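PDB 4D50: deoxyhypusine hydroxylase from Homo sapiens, which hydroxylates the deoxyhypusine residue of translation initiation factor eIF-5A at a diiron centre, the second step in making hypusine. Local coordinates for residues L33-L36 / R37-G41; L63-C66 / L67-Q71; L109-L112 / K113-S116; P119-E122 / V123-C127. One frame throughout, in Å; residues are numbered along the deposited sequence.

Contact 1: residues L33-L36 / R37-G41. With GAI (guanidine), chain I.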
loop_
_atom_site.group_PDB
_atom_site.type_symbol
_atom_site.label_atom_id
_atom_site.label_comp_id
_atom_site.label_asym_id
_atom_site.label_seq_id
_atom_site.Cartn_x
_atom_site.Cartn_y
_atom_site.Cartn_z
ATOM N N LEU A 33 9.680 8.387 7.658
ATOM C CA LEU A 33 8.259 8.240 7.464
ATOM C C LEU A 33 7.654 7.102 8.273
ATOM O O LEU A 33 6.664 7.287 8.923
ATOM C CB LEU A 33 7.929 8.009 5.969
ATOM C CG LEU A 33 6.470 7.632 5.648
ATOM C CD1 LEU A 33 5.478 8.738 6.070
ATOM C CD2 LEU A 33 6.329 7.303 4.164
ATOM N N PHE A 34 8.207 5.871 8.199
ATOM C CA PHE A 34 7.669 4.786 8.941
ATOM C C PHE A 34 7.861 4.924 10.442
ATOM O O PHE A 34 7.020 4.484 11.215
ATOM C CB PHE A 34 8.145 3.450 8.366
ATOM C CG PHE A 34 7.432 3.133 7.087
ATOM C CD1 PHE A 34 6.056 2.759 7.095
ATOM C CD2 PHE A 34 8.075 3.249 5.892
ATOM C CE1 PHE A 34 5.355 2.536 5.925
ATOM C CE2 PHE A 34 7.361 3.028 4.708
ATOM C CZ PHE A 34 6.023 2.680 4.745
ATOM N N THR A 35 8.875 5.646 10.860
ATOM C CA THR A 35 8.973 5.909 12.286
ATOM C C THR A 35 7.818 6.844 12.693
ATOM O O THR A 35 7.170 6.588 13.706
ATOM C CB THR A 35 10.347 6.495 12.621
ATOM O OG1 THR A 35 11.332 5.549 12.183
ATOM C CG2 THR A 35 10.535 6.779 14.152
ATOM N N LEU A 36 7.576 7.903 11.953
ATOM C CA LEU A 36 6.474 8.794 12.266
ATOM C C LEU A 36 5.166 8.088 12.254
ATOM O O LEU A 36 4.291 8.444 13.030
ATOM C CB LEU A 36 6.413 9.978 11.339
ATOM C CG LEU A 36 7.574 10.965 11.419
ATOM C CD1 LEU A 36 7.453 11.995 10.291
ATOM C CD2 LEU A 36 7.564 11.698 12.767
ATOM N N ARG A 37 4.978 7.189 11.290
ATOM C CA ARG A 37 3.751 6.415 11.243
ATOM C C ARG A 37 3.500 5.683 12.542
ATOM O O ARG A 37 2.366 5.634 13.038
ATOM C CB ARG A 37 3.832 5.446 10.051
ATOM C CG ARG A 37 2.618 4.576 9.883
ATOM C CD ARG A 37 2.837 3.253 10.527
ATOM N NE ARG A 37 1.734 2.297 10.491
ATOM C CZ ARG A 37 0.753 2.291 11.379
ATOM N NH1 ARG A 37 0.663 3.261 12.274
ATOM N NH2 ARG A 37 -0.195 1.360 11.336
ATOM N N GLY A 38 4.566 5.098 13.113
ATOM C CA GLY A 38 4.504 4.389 14.392
ATOM C C GLY A 38 4.238 5.290 15.599
ATOM O O GLY A 38 3.443 4.971 16.490
ATOM N N LEU A 39 4.874 6.437 15.610
ATOM C CA LEU A 39 4.744 7.371 16.735
ATOM C C LEU A 39 3.408 8.008 16.774
ATOM O O LEU A 39 2.787 8.134 17.828
ATOM C CB LEU A 39 5.859 8.394 16.671
ATOM C CG LEU A 39 7.236 7.832 16.887
ATOM C CD1 LEU A 39 8.280 8.872 16.656
ATOM C CD2 LEU A 39 7.399 7.224 18.303
ATOM N N GLY A 40 2.936 8.452 15.610
ATOM C CA GLY A 40 1.614 9.027 15.591
ATOM C C GLY A 40 1.538 10.382 16.265
ATOM O O GLY A 40 2.536 10.935 16.717
ATOM N N GLY A 41 0.320 10.883 16.302
ATOM C CA GLY A 41 0.075 12.212 16.816
ATOM C C GLY A 41 0.082 13.374 15.816
ATOM O O GLY A 41 0.413 13.225 14.640
HETATM C C GAI I . -3.984 13.501 16.365
HETATM N N1 GAI I . -5.179 13.845 16.400
HETATM N N2 GAI I . -3.236 13.889 15.336
HETATM N N3 GAI I . -3.496 12.714 17.328
#
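Arg37, Leu36 and Leu39 carry this contact, all on the last two turns of helix 26-39. Arg37 gives its N-H to Leu33 O (N-O 2.9 Å, 158° at the hydrogen), and its CB lies 3.5 Å from Phe34 O. Beyond CB the chain leaves the turn, because CG stands anti to the backbone N (chi1 180°) and the chain then bends about the CB-CG bond; this brings the side chain against Gln69 of helix 57-70. Leu36 touches the following turn through its CB and its backbone, while its isobutyl end lies in the groove between helices 3-20 and 42-50, against Ile15, Leu19, Trp47 and Ile48. Leu39 folds back along the helix: its CG comes to 3.4 Å from Thr35 O, the same oxygen that accepts its N-H at 3.0 Å from Leu39 N. Its CD1 runs alongside the methyl of Thr35, 4.0 Å from CG2, the two side chains pointing the same way; the Thr35 hydroxyl turns instead to Arg31 O. The last bond, from Gly40 N to Leu36 O (2.9 Å), is close to straight at 170°. Gly40 then takes positive phi and Gly41, which touches a bound guanidine, N-caps helix 42-50: a glycine-terminated helix end leading into the tight turn of an alpha-alpha hairpin.

Contact 2: residues L63-C66 / L67-Q71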
loop_
_atom_site.group_PDB
_atom_site.type_symbol
_atom_site.label_atom_id
_atom_site.label_comp_id
_atom_site.label_asym_id
_atom_site.label_seq_id
_atom_site.Cartn_x
_atom_site.Cartn_y
_atom_site.Cartn_z
ATOM N N LEU A 63 3.321 8.262 1.861
ATOM C CA LEU A 63 2.792 9.215 2.839
ATOM C C LEU A 63 1.355 8.920 3.028
ATOM O O LEU A 63 0.825 8.935 4.158
ATOM C CB LEU A 63 2.944 10.655 2.404
ATOM C CG LEU A 63 4.334 11.143 1.977
ATOM C CD1 LEU A 63 4.210 12.533 1.429
ATOM C CD2 LEU A 63 5.255 11.128 3.148
ATOM N N ALA A 64 0.649 8.850 1.908
ATOM C CA ALA A 64 -0.819 8.633 2.024
ATOM C C ALA A 64 -1.102 7.270 2.643
ATOM O O ALA A 64 -2.015 7.168 3.490
ATOM C CB ALA A 64 -1.520 8.712 0.656
ATOM N N TYR A 65 -0.388 6.228 2.254
ATOM C CA TYR A 65 -0.581 4.927 2.860
ATOM C C TYR A 65 -0.428 4.941 4.380
ATOM O O TYR A 65 -1.264 4.465 5.130
ATOM C CB TYR A 65 0.412 3.928 2.277
ATOM C CG TYR A 65 0.418 2.558 2.883
ATOM C CD1 TYR A 65 -0.598 1.645 2.629
ATOM C CD2 TYR A 65 1.372 2.220 3.850
ATOM C CE1 TYR A 65 -0.594 0.370 3.227
ATOM C CE2 TYR A 65 1.418 0.962 4.404
ATOM C CZ TYR A 65 0.393 0.074 4.163
ATOM O OH TYR A 65 0.488 -1.144 4.716
ATOM N N CYS A 66 0.602 5.621 4.826
ATOM C CA CYS A 66 0.906 5.759 6.254
ATOM C C CYS A 66 -0.218 6.475 6.978
ATOM O O CYS A 66 -0.606 6.019 8.042
ATOM C CB CYS A 66 2.255 6.435 6.552
ATOM S SG CYS A 66 3.634 5.330 6.191
ATOM N N LEU A 67 -0.769 7.564 6.394
ATOM C CA LEU A 67 -1.845 8.295 7.091
ATOM C C LEU A 67 -3.062 7.408 7.207
ATOM O O LEU A 67 -3.878 7.532 8.136
ATOM C CB LEU A 67 -2.203 9.591 6.322
ATOM C CG LEU A 67 -1.079 10.677 6.367
ATOM C CD1 LEU A 67 -1.463 11.846 5.513
ATOM C CD2 LEU A 67 -0.747 11.129 7.797
ATOM N N GLY A 68 -3.264 6.576 6.207
ATOM C CA GLY A 68 -4.365 5.628 6.260
ATOM C C GLY A 68 -4.207 4.682 7.445
ATOM O O GLY A 68 -5.177 4.418 8.180
ATOM N N GLN A 69 -3.081 4.046 7.504
ATOM C CA GLN A 69 -2.796 3.012 8.494
ATOM C C GLN A 69 -2.803 3.542 9.922
ATOM O O GLN A 69 -3.106 2.754 10.861
ATOM C CB GLN A 69 -1.433 2.330 8.147
ATOM C CG GLN A 69 -1.448 1.671 6.804
ATOM C CD GLN A 69 -2.357 0.500 6.710
ATOM O OE1 GLN A 69 -2.212 -0.408 7.472
ATOM N NE2 GLN A 69 -3.287 0.510 5.740
ATOM N N MET A 70 -2.501 4.867 10.060
ATOM C CA MET A 70 -2.513 5.580 11.328
ATOM C C MET A 70 -3.917 5.699 11.927
ATOM O O MET A 70 -4.082 5.835 13.136
ATOM C CB MET A 70 -1.843 6.891 11.184
ATOM C CG MET A 70 -0.331 6.766 10.956
ATOM S SD MET A 70 0.420 8.275 10.358
ATOM C CE MET A 70 0.697 9.100 11.887
ATOM N N GLN A 71 -4.906 5.639 11.066
ATOM C CA GLN A 71 -6.337 5.651 11.436
ATOM C C GLN A 71 -6.760 6.893 12.244
ATOM O O GLN A 71 -7.683 6.810 13.071
ATOM C CB GLN A 71 -6.733 4.374 12.101
ATOM C CG GLN A 71 -6.709 3.209 11.076
ATOM C CD GLN A 71 -7.464 2.010 11.592
ATOM O OE1 GLN A 71 -7.031 1.377 12.543
ATOM N NE2 GLN A 71 -8.530 1.662 10.931
HETATM O O HOH W 1 -3.695 3.089 4.154
#
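Tyr65 and Gln69, one turn apart on helix 57-70 of the first HEAT-like repeat, make the main side-chain contact. It is a CH-pi interaction: Gln69 CG sits over one face of the phenol ring, 3.8 Å from its centroid and displaced toward the rim on the CZ side. The bend at chi2 (-67°) brings the amide back over the ring, and the turn about CG-CD lays it nearly parallel, the planes only 9° apart, with NE2 near CE1. The polar ends have partners elsewhere, Tyr65 OH on Tyr216 OH and Gln69 OE1 on Val152 N, so the polar end of each side chain is held by a partner outside the helix, and Tyr65 also packs against the iron ligand Glu95. Among the backbone bonds, Gln69 N donates to Tyr65 O at 3.0 Å. A water adds a second link between the same two residues, donating to Tyr65 O and accepting from Gln69 NE2 at 3.1 Å. Side-chain atoms also pack on backbone carbonyl oxygens one turn earlier: Leu67 CG lies 3.4 Å from Leu63 O. Met70 N donates to Cys66 O, and the Met70 side chain leans over that same oxygen, with CG at 3.0 Å and SD at 3.4 Å.

Contact 3: residues L109-L112 / K113-S116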
loop_
_atom_site.group_PDB
_atom_site.type_symbol
_atom_site.label_atom_id
_atom_site.label_comp_id
_atom_site.label_asym_id
_atom_site.label_seq_id
_atom_site.Cartn_x
_atom_site.Cartn_y
_atom_site.Cartn_z
ATOM N N LEU A 109 -17.726 9.428 3.601
ATOM C CA LEU A 109 -18.502 8.579 2.612
ATOM C C LEU A 109 -18.937 9.310 1.388
ATOM O O LEU A 109 -18.874 8.792 0.290
ATOM C CB LEU A 109 -19.779 8.045 3.227
ATOM C CG LEU A 109 -20.193 6.618 3.271
ATOM C CD1 LEU A 109 -21.686 6.617 3.574
ATOM C CD2 LEU A 109 -19.847 5.847 2.017
ATOM N N GLU A 110 -19.327 10.574 1.541
ATOM C CA GLU A 110 -19.927 11.278 0.421
ATOM C C GLU A 110 -18.869 11.589 -0.644
ATOM O O GLU A 110 -19.119 11.395 -1.854
ATOM C CB GLU A 110 -20.744 12.526 0.885
ATOM C CG GLU A 110 -22.194 12.191 1.337
ATOM C CD GLU A 110 -22.939 11.146 0.428
ATOM O OE1 GLU A 110 -23.236 11.423 -0.762
ATOM O OE2 GLU A 110 -23.219 10.013 0.918
ATOM N N ILE A 111 -17.714 12.033 -0.211
ATOM C CA ILE A 111 -16.584 12.251 -1.132
ATOM C C ILE A 111 -16.141 10.952 -1.805
ATOM O O ILE A 111 -15.814 10.946 -2.983
ATOM C CB ILE A 111 -15.409 12.998 -0.479
ATOM C CG1 ILE A 111 -14.376 13.334 -1.550
ATOM C CG2 ILE A 111 -14.684 12.212 0.594
ATOM C CD1 ILE A 111 -13.732 14.695 -1.342
ATOM N N LEU A 112 -16.048 9.854 -1.031
ATOM C CA LEU A 112 -15.709 8.572 -1.666
ATOM C C LEU A 112 -16.726 8.116 -2.691
ATOM O O LEU A 112 -16.391 7.601 -3.714
ATOM C CB LEU A 112 -15.429 7.488 -0.635
ATOM C CG LEU A 112 -14.245 7.792 0.260
ATOM C CD1 LEU A 112 -14.168 6.796 1.362
ATOM C CD2 LEU A 112 -12.911 7.855 -0.437
ATOM N N LYS A 113 -18.015 8.293 -2.413
ATOM C CA LYS A 113 -19.016 8.012 -3.447
ATOM C C LYS A 113 -18.843 8.904 -4.709
ATOM O O LYS A 113 -19.020 8.423 -5.838
ATOM C CB LYS A 113 -20.438 8.223 -2.876
ATOM C CG LYS A 113 -20.812 7.097 -1.934
ATOM C CD LYS A 113 -22.103 7.465 -1.174
ATOM C CE LYS A 113 -22.816 6.180 -0.789
ATOM N NZ LYS A 113 -23.802 6.280 0.324
ATOM N N GLN A 114 -18.547 10.183 -4.501
ATOM C CA GLN A 114 -18.330 11.144 -5.594
ATOM C C GLN A 114 -17.175 10.627 -6.505
ATOM O O GLN A 114 -17.304 10.536 -7.697
ATOM C CB GLN A 114 -17.970 12.511 -4.992
ATOM C CG GLN A 114 -17.610 13.650 -5.945
ATOM C CD GLN A 114 -17.236 14.955 -5.228
ATOM O OE1 GLN A 114 -16.927 14.977 -4.028
ATOM N NE2 GLN A 114 -17.269 16.065 -5.979
ATOM N N TYR A 115 -16.079 10.248 -5.870
ATOM C CA TYR A 115 -14.859 9.914 -6.586
ATOM C C TYR A 115 -14.885 8.497 -7.082
ATOM O O TYR A 115 -13.969 8.088 -7.778
ATOM C CB TYR A 115 -13.589 10.286 -5.819
ATOM C CG TYR A 115 -13.266 11.737 -5.939
ATOM C CD1 TYR A 115 -13.885 12.665 -5.108
ATOM C CD2 TYR A 115 -12.338 12.195 -6.822
ATOM C CE1 TYR A 115 -13.639 14.016 -5.245
ATOM C CE2 TYR A 115 -12.065 13.536 -6.954
ATOM C CZ TYR A 115 -12.725 14.433 -6.173
ATOM O OH TYR A 115 -12.476 15.794 -6.348
ATOM N N SER A 116 -15.977 7.782 -6.802
ATOM C CA SER A 116 -16.206 6.510 -7.398
ATOM C C SER A 116 -16.432 6.641 -8.885
ATOM O O SER A 116 -16.368 5.611 -9.577
ATOM C CB SER A 116 -17.425 5.798 -6.749
ATOM O OG SER A 116 -17.108 5.429 -5.392
#
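Residues Leu109 to Tyr115 form the short helix 109-115, whose i to i+4 bonds run from Lys113 N to Leu109 O (2.9 Å), from Gln114 N to Glu110 O and from Tyr115 N to Ile111 O. Ser116 adds a side-chain bond: its OG donates to Leu112 O at 2.8 Å, the hydroxyl sitting beside its own backbone N (chi1 -68°) and so turned back toward the preceding turn. The extended chain of Lys113 runs back along the helix past Glu110 and Leu109. Its CD lies 3.5 Å from Glu110 OE2, and its ammonium makes a long salt bridge, NZ to OE2 3.8 Å, on the exposed face; Leu109 CD1 lies 3.9 Å from Lys113 NZ. Ile111 CG1 approaches Tyr115 CD1 obliquely, 3.7 Å away. A backbone oxygen lies at that ring edge, Ile111 O being in the ring plane 3.3 Å from Tyr115 CD1. Leu112, on the buried side, packs on Leu100 of helix 90-103 and on Val131 and Leu134 of helix 121-140. Ile111 and Tyr115 face helix 76-84, where Gln84 NE2 bonds to the Tyr115 hydroxyl, so this second helix of repeat 2 is held among three others.

Contact 4: residues P119-E122 / V123-C127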
loop_
_atom_site.group_PDB
_atom_site.type_symbol
_atom_site.label_atom_id
_atom_site.label_comp_id
_atom_site.label_asym_id
_atom_site.label_seq_id
_atom_site.Cartn_x
_atom_site.Cartn_y
_atom_site.Cartn_z
ATOM N N PRO A 119 -12.545 10.133 -13.397
ATOM C CA PRO A 119 -12.079 9.666 -14.722
ATOM C C PRO A 119 -10.878 8.693 -14.740
ATOM O O PRO A 119 -10.748 7.927 -15.705
ATOM C CB PRO A 119 -11.723 10.960 -15.453
ATOM C CG PRO A 119 -11.933 12.107 -14.521
ATOM C CD PRO A 119 -12.601 11.608 -13.283
ATOM N N VAL A 120 -10.046 8.706 -13.686
ATOM C CA VAL A 120 -8.818 7.908 -13.542
ATOM C C VAL A 120 -9.292 6.620 -12.871
ATOM O O VAL A 120 -9.787 6.614 -11.736
ATOM C CB VAL A 120 -7.782 8.606 -12.660
ATOM C CG1 VAL A 120 -6.608 7.695 -12.351
ATOM C CG2 VAL A 120 -7.284 9.908 -13.344
ATOM N N ILE A 121 -9.161 5.556 -13.601
ATOM C CA ILE A 121 -9.794 4.274 -13.265
ATOM C C ILE A 121 -9.291 3.699 -11.916
ATOM O O ILE A 121 -10.117 3.214 -11.109
ATOM C CB ILE A 121 -9.601 3.273 -14.377
ATOM C CG1 ILE A 121 -10.401 2.015 -14.107
ATOM C CG2 ILE A 121 -8.108 2.910 -14.596
ATOM C CD1 ILE A 121 -11.891 2.228 -14.037
ATOM N N GLU A 122 -7.993 3.805 -11.669
ATOM C CA GLU A 122 -7.421 3.396 -10.350
ATOM C C GLU A 122 -8.149 4.124 -9.205
ATOM O O GLU A 122 -8.403 3.588 -8.083
ATOM C CB GLU A 122 -5.958 3.809 -10.231
ATOM C CG GLU A 122 -5.026 3.026 -11.120
ATOM C CD GLU A 122 -4.934 3.512 -12.546
ATOM O OE1 GLU A 122 -5.532 4.551 -12.926
ATOM O OE2 GLU A 122 -4.181 2.845 -13.293
ATOM N N VAL A 123 -8.455 5.382 -9.442
ATOM C CA VAL A 123 -9.089 6.222 -8.359
ATOM C C VAL A 123 -10.562 5.818 -8.144
ATOM O O VAL A 123 -10.984 5.678 -7.079
ATOM C CB VAL A 123 -9.003 7.736 -8.690
ATOM C CG1 VAL A 123 -9.746 8.609 -7.680
ATOM C CG2 VAL A 123 -7.543 8.167 -8.780
ATOM N N ALA A 124 -11.326 5.792 -9.230
ATOM C CA ALA A 124 -12.674 5.266 -9.265
ATOM C C ALA A 124 -12.794 3.927 -8.581
ATOM O O ALA A 124 -13.595 3.785 -7.662
ATOM C CB ALA A 124 -13.156 5.134 -10.669
ATOM N N GLU A 125 -11.956 2.957 -8.988
ATOM C CA GLU A 125 -11.960 1.652 -8.345
ATOM C C GLU A 125 -11.615 1.662 -6.863
ATOM O O GLU A 125 -12.291 0.974 -6.088
ATOM C CB GLU A 125 -11.061 0.653 -9.083
ATOM C CG GLU A 125 -11.605 0.318 -10.448
ATOM C CD GLU A 125 -10.840 -0.801 -11.173
ATOM O OE1 GLU A 125 -9.650 -0.970 -10.886
ATOM O OE2 GLU A 125 -11.388 -1.423 -12.092
ATOM N N THR A 126 -10.573 2.391 -6.521
ATOM C CA THR A 126 -10.159 2.525 -5.105
ATOM C C THR A 126 -11.345 3.080 -4.278
ATOM O O THR A 126 -11.615 2.546 -3.195
ATOM C CB THR A 126 -9.038 3.552 -4.972
ATOM O OG1 THR A 126 -7.878 2.991 -5.630
ATOM C CG2 THR A 126 -8.757 3.890 -3.550
ATOM N N CYS A 127 -12.074 4.065 -4.807
ATOM C CA CYS A 127 -13.085 4.736 -3.998
ATOM C C CYS A 127 -14.328 3.825 -3.945
ATOM O O CYS A 127 -15.062 3.783 -2.919
ATOM C CB CYS A 127 -13.432 6.187 -4.520
ATOM S SG CYS A 127 -12.043 7.287 -4.352
#
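The first turns of helix 121-140 open here, with Val120 at the N-cap and, one and a half turns on, a threonine that reaches an iron ligand: Val120 and Val123 touch at the start, Glu122 and Thr126 beyond. Val120 O takes the N-H of Ala124 at 3.1 Å and, weakly, that of Val123. The two valines meet through CG1 of Val120 and CG2 of Val123, 3.7 Å apart, and both rest on Arg93 of helix 90-103. On another face, the ethyl arm of Ile121 lies across the side chain of Glu125: CD1 of Ile121 is 4.1 Å from Glu125 CG, and the Glu125 carboxylate continues to Ser207 through OE1. The backbone bond between this pair, Glu125 N to Ile121 O, is 2.8 Å long and nearly straight at 172°.

Glu122 O is gripped twice by one residue. Thr126 N approaches it at 2.9 Å from above the carbonyl plane, 36° out of it, whereas Thr126 OG1 donates at 2.6 Å from the opposite face. The hydroxyl reaches back because OG1 stands beside its own backbone N (chi1 -67°). Its proton goes to Glu122 O, which is consistent with OG1 accepting from His94 ND1, to which it is also hydrogen-bonded. Thr126 is thus a second-shell residue that probably helps to fix the rotation of the His94 imidazole, through a second-shell hydrogen bond to a metal-bound histidine, here at one iron of the diiron site.

Overall arrangement
From the N terminus, the four contacts follow in series; each lies within one continuous run of chain, so none encloses or crosses another. Contact 1 ends helix 26-39 and contact 2 ends helix 57-70, and the two touch directly, Phe34 CE1 lying 3.3 Å from Cys66 SG, which joins neighbouring helices of the N-terminal half. Contacts 3 and 4 form a second pair, on successive helices 109-115 and 121-140: Tyr115 CB meets Cys127 SG at 3.7 Å. The pairs do not touch; contacts 2 and 4 come no nearer than about 10 Å between nearest atoms. Contacts 2 and 4 each adjoin ligands of the second iron, Glu95 and His94 of helix 90-103.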